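Local atomic coordinates of Ctr9 protein (Myceliophthora thermophila, PDB entry 6AF0), a protein that probably binds the RNA polymerase II complex, this chain being the large helical part that carries its tetratricopeptide repeats. Residues N738-V750 and I762-V775. Residues are numbered along the deposited sequence; the frame is centred on the assembly and turned at random.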
ATOM      1  N   ASN A 738     -10.731 -12.538  24.389  1.00 81.35           N
ATOM      2  CA  ASN A 738     -10.565 -12.883  25.798  1.00 80.33           C
ATOM      3  C   ASN A 738     -10.929 -14.328  26.148  1.00 85.60           C
ATOM      4  O   ASN A 738     -12.099 -14.716  26.193  1.00 99.19           O
ATOM      5  CB  ASN A 738     -11.401 -11.934  26.653  1.00 77.12           C
ATOM      6  CG  ASN A 738     -11.167 -12.120  28.140  1.00 80.80           C
ATOM      7  OD1 ASN A 738     -11.132 -13.257  28.650  1.00 85.52           O
ATOM      8  ND2 ASN A 738     -11.023 -11.002  28.853  1.00 74.99           N
ATOM      9  N   ALA A 739      -9.916 -15.111  26.466  1.00 86.67           N
ATOM     10  CA  ALA A 739     -10.104 -16.532  26.701  1.00 84.57           C
ATOM     11  C   ALA A 739     -10.593 -16.828  28.126  1.00 87.48           C
ATOM     12  O   ALA A 739     -11.344 -17.782  28.351  1.00 84.19           O
ATOM     13  CB  ALA A 739      -8.802 -17.240  26.430  1.00 83.58           C
ATOM     14  N   TYR A 740     -10.188 -15.987  29.076  1.00 84.51           N
ATOM     15  CA  TYR A 740     -10.504 -16.195  30.493  1.00 85.02           C
ATOM     16  C   TYR A 740     -11.976 -15.996  30.777  1.00 87.62           C
ATOM     17  O   TYR A 740     -12.568 -16.720  31.578  1.00 87.90           O
ATOM     18  CB  TYR A 740      -9.642 -15.287  31.406  1.00 84.30           C
ATOM     19  CG  TYR A 740      -8.188 -15.738  31.449  1.00 79.30           C
ATOM     20  CD1 TYR A 740      -7.716 -16.571  32.454  1.00 74.01           C
ATOM     21  CD2 TYR A 740      -7.315 -15.392  30.436  1.00 77.90           C
ATOM     22  CE1 TYR A 740      -6.414 -17.034  32.437  1.00 73.95           C
ATOM     23  CE2 TYR A 740      -6.009 -15.830  30.428  1.00 75.82           C
ATOM     24  CZ  TYR A 740      -5.568 -16.660  31.419  1.00 75.11           C
ATOM     25  OH  TYR A 740      -4.264 -17.085  31.394  1.00 79.74           O
ATOM     26  N   ALA A 741     -12.560 -15.013  30.106  1.00 92.47           N
ATOM     27  CA  ALA A 741     -13.990 -14.728  30.242  1.00 96.74           C
ATOM     28  C   ALA A 741     -14.846 -15.843  29.644  1.00 85.03           C
ATOM     29  O   ALA A 741     -15.829 -16.257  30.237  1.00 81.62           O
ATOM     30  CB  ALA A 741     -14.316 -13.403  29.569  1.00101.26           C
ATOM     31  N   ALA A 742     -14.449 -16.296  28.461  1.00 80.54           N
ATOM     32  CA  ALA A 742     -15.086 -17.406  27.786  1.00 86.77           C
ATOM     33  C   ALA A 742     -14.988 -18.680  28.615  1.00 89.15           C
ATOM     34  O   ALA A 742     -15.977 -19.387  28.801  1.00 89.60           O
ATOM     35  CB  ALA A 742     -14.449 -17.611  26.423  1.00 87.37           C
ATOM     36  N   GLN A 743     -13.798 -18.961  29.131  1.00 90.39           N
ATOM     37  CA  GLN A 743     -13.604 -20.136  29.974  1.00 89.55           C
ATOM     38  C   GLN A 743     -14.440 -20.062  31.247  1.00 85.90           C
ATOM     39  O   GLN A 743     -14.922 -21.069  31.723  1.00 93.66           O
ATOM     40  CB  GLN A 743     -12.145 -20.303  30.347  1.00 90.02           C
ATOM     41  CG  GLN A 743     -11.752 -21.735  30.641  1.00 88.77           C
ATOM     42  CD  GLN A 743     -10.628 -21.843  31.649  1.00 89.56           C
ATOM     43  OE1 GLN A 743     -10.263 -20.857  32.278  1.00102.49           O
ATOM     44  NE2 GLN A 743     -10.066 -23.037  31.805  1.00 88.11           N
ATOM     45  N   GLY A 744     -14.614 -18.867  31.790  1.00 81.48           N
ATOM     46  CA  GLY A 744     -15.476 -18.671  32.954  1.00 83.35           C
ATOM     47  C   GLY A 744     -16.945 -18.908  32.653  1.00 93.81           C
ATOM     48  O   GLY A 744     -17.728 -19.289  33.536  1.00 97.04           O
ATOM     49  N   ILE A 745     -17.325 -18.655  31.403  1.00102.01           N
ATOM     50  CA  ILE A 745     -18.669 -18.967  30.924  1.00106.81           C
ATOM     51  C   ILE A 745     -18.823 -20.484  30.755  1.00110.14           C
ATOM     52  O   ILE A 745     -19.898 -21.021  30.996  1.00130.40           O
ATOM     53  CB  ILE A 745     -19.014 -18.238  29.605  1.00106.59           C
ATOM     54  CG1 ILE A 745     -18.965 -16.726  29.787  1.00105.52           C
ATOM     55  CG2 ILE A 745     -20.417 -18.586  29.143  1.00111.15           C
ATOM     56  CD1 ILE A 745     -18.983 -15.957  28.485  1.00109.38           C
ATOM     57  N   ALA A 746     -17.758 -21.178  30.361  1.00101.14           N
ATOM     58  CA  ALA A 746     -17.806 -22.645  30.275  1.00 97.82           C
ATOM     59  C   ALA A 746     -17.980 -23.297  31.661  1.00 97.07           C
ATOM     60  O   ALA A 746     -18.665 -24.317  31.811  1.00 92.51           O
ATOM     61  CB  ALA A 746     -16.567 -23.184  29.583  1.00 93.42           C
ATOM     62  N   ILE A 747     -17.347 -22.700  32.665  1.00100.36           N
ATOM     63  CA  ILE A 747     -17.466 -23.164  34.040  1.00101.37           C
ATOM     64  C   ILE A 747     -18.876 -22.878  34.500  1.00 99.54           C
ATOM     65  O   ILE A 747     -19.495 -23.693  35.177  1.00 97.39           O
ATOM     66  CB  ILE A 747     -16.458 -22.476  34.994  1.00 98.80           C
ATOM     67  CG1 ILE A 747     -15.027 -22.879  34.626  1.00 96.05           C
ATOM     68  CG2 ILE A 747     -16.747 -22.847  36.453  1.00 92.24           C
ATOM     69  CD1 ILE A 747     -13.957 -22.221  35.468  1.00 92.72           C
ATOM     70  N   ALA A 748     -19.382 -21.706  34.145  1.00 96.99           N
ATOM     71  CA  ALA A 748     -20.757 -21.391  34.463  1.00107.76           C
ATOM     72  C   ALA A 748     -21.632 -22.448  33.798  1.00114.91           C
ATOM     73  O   ALA A 748     -22.583 -22.975  34.386  1.00115.81           O
ATOM     74  CB  ALA A 748     -21.115 -20.017  33.943  1.00109.45           C
ATOM     75  N   LEU A 749     -21.284 -22.776  32.568  1.00114.77           N
ATOM     76  CA  LEU A 749     -22.066 -23.733  31.825  1.00116.49           C
ATOM     77  C   LEU A 749     -22.150 -25.006  32.633  1.00106.24           C
ATOM     78  O   LEU A 749     -23.234 -25.416  33.050  1.00115.88           O
ATOM     79  CB  LEU A 749     -21.428 -24.009  30.460  1.00115.13           C
ATOM     80  CG  LEU A 749     -22.273 -23.633  29.258  1.00100.70           C
ATOM     81  CD1 LEU A 749     -22.729 -22.189  29.380  1.00 96.31           C
ATOM     82  CD2 LEU A 749     -21.438 -23.844  28.009  1.00100.50           C
ATOM     83  N   VAL A 750     -20.990 -25.591  32.905  1.00 99.15           N
ATOM     84  CA  VAL A 750     -20.959 -26.929  33.461  1.00102.09           C
ATOM     85  C   VAL A 750     -21.706 -27.016  34.796  1.00 98.98           C
ATOM     86  O   VAL A 750     -22.426 -27.971  35.064  1.00113.30           O
ATOM     87  CB  VAL A 750     -19.515 -27.429  33.635  1.00102.46           C
ATOM     88  CG1 VAL A 750     -18.782 -26.571  34.642  1.00108.06           C
ATOM     89  CG2 VAL A 750     -19.502 -28.881  34.088  1.00100.37           C
ATOM     90  N   ILE A 762     -15.666 -24.525  24.169  1.00 96.93           N
ATOM     91  CA  ILE A 762     -14.985 -23.363  24.738  1.00 94.72           C
ATOM     92  C   ILE A 762     -13.628 -23.804  25.241  1.00 96.85           C
ATOM     93  O   ILE A 762     -12.598 -23.285  24.810  1.00103.51           O
ATOM     94  CB  ILE A 762     -15.772 -22.729  25.908  1.00 89.36           C
ATOM     95  CG1 ILE A 762     -17.024 -21.989  25.405  1.00 88.13           C
ATOM     96  CG2 ILE A 762     -14.893 -21.749  26.660  1.00 91.86           C
ATOM     97  CD1 ILE A 762     -18.327 -22.723  25.614  1.00 90.56           C
ATOM     98  N   PHE A 763     -13.650 -24.801  26.121  1.00 94.67           N
ATOM     99  CA  PHE A 763     -12.436 -25.382  26.667  1.00 91.51           C
ATOM    100  C   PHE A 763     -11.391 -25.764  25.620  1.00 91.07           C
ATOM    101  O   PHE A 763     -10.219 -25.588  25.881  1.00 96.69           O
ATOM    102  CB  PHE A 763     -12.733 -26.592  27.566  1.00 96.92           C
ATOM    103  CG  PHE A 763     -13.199 -26.216  28.943  1.00 96.15           C
ATOM    104  CD1 PHE A 763     -12.497 -25.295  29.691  1.00 89.78           C
ATOM    105  CD2 PHE A 763     -14.342 -26.788  29.495  1.00 97.96           C
ATOM    106  CE1 PHE A 763     -12.933 -24.935  30.954  1.00 93.72           C
ATOM    107  CE2 PHE A 763     -14.784 -26.427  30.756  1.00 96.44           C
ATOM    108  CZ  PHE A 763     -14.078 -25.494  31.487  1.00 95.92           C
ATOM    109  N   ILE A 764     -11.783 -26.278  24.455  1.00 96.01           N
ATOM    110  CA  ILE A 764     -10.778 -26.810  23.505  1.00108.41           C
ATOM    111  C   ILE A 764      -9.962 -25.713  22.874  1.00104.57           C
ATOM    112  O   ILE A 764      -8.752 -25.884  22.626  1.00 98.35           O
ATOM    113  CB  ILE A 764     -11.363 -27.608  22.321  1.00114.18           C
ATOM    114  CG1 ILE A 764     -12.291 -28.721  22.795  1.00117.64           C
ATOM    115  CG2 ILE A 764     -10.236 -28.230  21.485  1.00115.00           C
ATOM    116  CD1 ILE A 764     -13.530 -28.836  21.935  1.00119.32           C
ATOM    117  N   LYS A 765     -10.640 -24.617  22.555  1.00102.51           N
ATOM    118  CA  LYS A 765      -9.976 -23.529  21.877  1.00110.78           C
ATOM    119  C   LYS A 765      -9.443 -22.466  22.826  1.00101.09           C
ATOM    120  O   LYS A 765      -8.537 -21.729  22.461  1.00111.90           O
ATOM    121  CB  LYS A 765     -10.845 -22.955  20.754  1.00118.25           C
ATOM    122  CG  LYS A 765     -10.761 -23.777  19.461  1.00121.33           C
ATOM    123  CD  LYS A 765      -9.337 -24.275  19.169  1.00121.53           C
ATOM    124  CE  LYS A 765      -9.074 -24.601  17.703  1.00133.94           C
ATOM    125  NZ  LYS A 765      -9.118 -23.418  16.792  1.00142.68           N
ATOM    126  N   VAL A 766      -9.960 -22.406  24.046  1.00 91.27           N
ATOM    127  CA  VAL A 766      -9.224 -21.714  25.109  1.00 89.19           C
ATOM    128  C   VAL A 766      -7.929 -22.470  25.438  1.00 88.40           C
ATOM    129  O   VAL A 766      -6.898 -21.839  25.626  1.00 95.35           O
ATOM    130  CB  VAL A 766     -10.054 -21.441  26.385  1.00 86.87           C
ATOM    131  CG1 VAL A 766     -10.585 -22.703  26.980  1.00 99.15           C
ATOM    132  CG2 VAL A 766      -9.213 -20.772  27.451  1.00 84.03           C
ATOM    133  N   ARG A 767      -7.979 -23.802  25.480  1.00 90.27           N
ATOM    134  CA  ARG A 767      -6.779 -24.643  25.725  1.00101.35           C
ATOM    135  C   ARG A 767      -5.595 -24.369  24.794  1.00103.02           C
ATOM    136  O   ARG A 767      -4.447 -24.458  25.217  1.00113.06           O
ATOM    137  CB  ARG A 767      -7.117 -26.149  25.679  1.00109.18           C
ATOM    138  CG  ARG A 767      -6.091 -27.039  24.975  1.00111.41           C
ATOM    139  CD  ARG A 767      -6.483 -28.496  25.079  1.00117.71           C
ATOM    140  NE  ARG A 767      -5.686 -29.367  24.224  1.00125.41           N
ATOM    141  CZ  ARG A 767      -5.894 -30.677  24.082  1.00128.39           C
ATOM    142  NH1 ARG A 767      -6.887 -31.284  24.733  1.00134.62           N
ATOM    143  NH2 ARG A 767      -5.104 -31.388  23.286  1.00121.82           N
ATOM    144  N   GLU A 768      -5.859 -24.079  23.528  1.00105.88           N
ATOM    145  CA  GLU A 768      -4.767 -23.782  22.606  1.00112.31           C
ATOM    146  C   GLU A 768      -4.230 -22.358  22.786  1.00111.61           C
ATOM    147  O   GLU A 768      -3.110 -22.070  22.347  1.00103.96           O
ATOM    148  CB  GLU A 768      -5.163 -24.027  21.148  1.00120.67           C
ATOM    149  CG  GLU A 768      -6.248 -23.112  20.611  1.00133.98           C
ATOM    150  CD  GLU A 768      -6.328 -23.134  19.093  1.00147.51           C
ATOM    151  OE1 GLU A 768      -6.808 -22.137  18.507  1.00159.28           O
ATOM    152  OE2 GLU A 768      -5.919 -24.148  18.482  1.00147.13           O
ATOM    153  N   THR A 769      -5.018 -21.482  23.424  1.00109.53           N
ATOM    154  CA  THR A 769      -4.582 -20.093  23.702  1.00103.21           C
ATOM    155  C   THR A 769      -4.062 -19.799  25.121  1.00100.65           C
ATOM    156  O   THR A 769      -3.428 -18.768  25.310  1.00100.21           O
ATOM    157  CB  THR A 769      -5.661 -19.029  23.338  1.00 97.54           C
ATOM    158  OG1 THR A 769      -5.094 -17.719  23.427  1.00 89.10           O
ATOM    159  CG2 THR A 769      -6.871 -19.082  24.256  1.00 94.83           C
ATOM    160  N   ILE A 770      -4.303 -20.673  26.100  1.00 95.22           N
ATOM    161  CA  ILE A 770      -3.954 -20.350  27.490  1.00 93.40           C
ATOM    162  C   ILE A 770      -2.754 -21.119  28.032  1.00104.72           C
ATOM    163  O   ILE A 770      -1.782 -20.490  28.463  1.00118.07           O
ATOM    164  CB  ILE A 770      -5.162 -20.474  28.433  1.00 87.30           C
ATOM    165  CG1 ILE A 770      -6.205 -19.416  28.088  1.00 87.27           C
ATOM    166  CG2 ILE A 770      -4.764 -20.278  29.886  1.00 90.56           C
ATOM    167  CD1 ILE A 770      -5.658 -18.011  27.921  1.00 90.51           C
ATOM    168  N   GLN A 771      -2.816 -22.452  28.023  1.00 99.75           N
ATOM    169  CA  GLN A 771      -1.686 -23.312  28.484  1.00100.83           C
ATOM    170  C   GLN A 771      -1.429 -23.347  30.004  1.00 98.56           C
ATOM    171  O   GLN A 771      -0.441 -23.925  30.447  1.00101.05           O
ATOM    172  CB  GLN A 771      -0.361 -22.923  27.805  1.00102.54           C
ATOM    173  CG  GLN A 771      -0.452 -22.723  26.311  1.00112.79           C
ATOM    174  CD  GLN A 771      -0.999 -23.945  25.634  1.00112.97           C
ATOM    175  OE1 GLN A 771      -0.581 -25.062  25.943  1.00115.96           O
ATOM    176  NE2 GLN A 771      -1.949 -23.751  24.718  1.00114.89           N
ATOM    177  N   ASP A 772      -2.294 -22.733  30.801  1.00 96.80           N
ATOM    178  CA  ASP A 772      -2.143 -22.751  32.254  1.00 93.09           C
ATOM    179  C   ASP A 772      -2.531 -24.129  32.717  1.00 88.16           C
ATOM    180  O   ASP A 772      -3.247 -24.830  32.013  1.00 96.60           O
ATOM    181  CB  ASP A 772      -3.030 -21.693  32.920  1.00 91.48           C
ATOM    182  CG  ASP A 772      -2.530 -20.270  32.675  1.00 98.81           C
ATOM    183  OD1 ASP A 772      -1.390 -20.103  32.174  1.00 99.24           O
ATOM    184  OD2 ASP A 772      -3.275 -19.314  32.984  1.00 97.07           O
ATOM    185  N   ALA A 773      -2.046 -24.525  33.885  1.00 84.55           N
ATOM    186  CA  ALA A 773      -2.380 -25.831  34.450  1.00 82.28           C
ATOM    187  C   ALA A 773      -3.877 -25.977  34.636  1.00 77.00           C
ATOM    188  O   ALA A 773      -4.458 -26.964  34.213  1.00 77.48           O
ATOM    189  CB  ALA A 773      -1.670 -26.037  35.777  1.00 84.29           C
ATOM    190  N   HIS A 774      -4.489 -24.967  35.238  1.00 79.34           N
ATOM    191  CA  HIS A 774      -5.907 -24.998  35.569  1.00 87.00           C
ATOM    192  C   HIS A 774      -6.830 -25.271  34.373  1.00 81.52           C
ATOM    193  O   HIS A 774      -7.892 -25.880  34.512  1.00 74.64           O
ATOM    194  CB  HIS A 774      -6.307 -23.721  36.331  1.00 99.27           C
ATOM    195  CG  HIS A 774      -6.095 -22.447  35.572  1.00110.22           C
ATOM    196  ND1 HIS A 774      -6.961 -22.011  34.592  1.00115.75           N
ATOM    197  CD2 HIS A 774      -5.149 -21.486  35.690  1.00114.56           C
ATOM    198  CE1 HIS A 774      -6.550 -20.846  34.127  1.00106.35           C
ATOM    199  NE2 HIS A 774      -5.450 -20.507  34.773  1.00110.79           N
ATOM    200  N   VAL A 775      -6.422 -24.820  33.197  1.00 87.13           N
ATOM    201  CA  VAL A 775      -7.143 -25.153  31.965  1.00 90.36           C
ATOM    202  C   VAL A 775      -7.189 -26.658  31.799  1.00 85.16           C
ATOM    203  O   VAL A 775      -8.251 -27.229  31.632  1.00103.18           O
ATOM    204  CB  VAL A 775      -6.509 -24.479  30.718  1.00 90.35           C
ATOM    205  CG1 VAL A 775      -6.880 -25.192  29.435  1.00 86.99           C
ATOM    206  CG2 VAL A 775      -6.954 -23.028  30.628  1.00 93.54           C
TER
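Gln743 reaches from helix 739-750 into a pocket formed by Phe763, Val766, His774 and Val775, a knob in a hole that spans two successive helices. Its CG, anti to the backbone N (chi1 -153°), lies 4.0 Å from Val766 CG1, and the extended chain beyond carries NE2 to the edge of the Phe763 ring, with amide and ring planes nearly perpendicular. Over one face of that ring sits Ala746 CB, a CH-pi contact 4.0 Å from the centroid, while Ile747 CG1 meets its edge. The alanines face helix 762-770 directly: Ala739 CB packs against Val766 CG2, and Ala746 CB lies 3.7 Å from Ile762 CG2. Such antiparallel pairing, here with axes coming within 9.4 Å and directions 149° apart, followed by a turn into the next helix, is the pattern of tetratricopeptide repeats, and a repeat is predicted to begin at Ala773. In that turn Asp772 OD2 accepts a 2.9 Å hydrogen bond from Tyr740 OH, which comes from above the carboxylate plane, and a weak one from His774 NE2. A phenylalanine at Tyr740 would probably leave Asp772 without its bond to helix 739-750. Ile770 CD1 approaches Tyr740 CE2, and Thr769 OG1 is hydrogen-bonded to another protein's backbone.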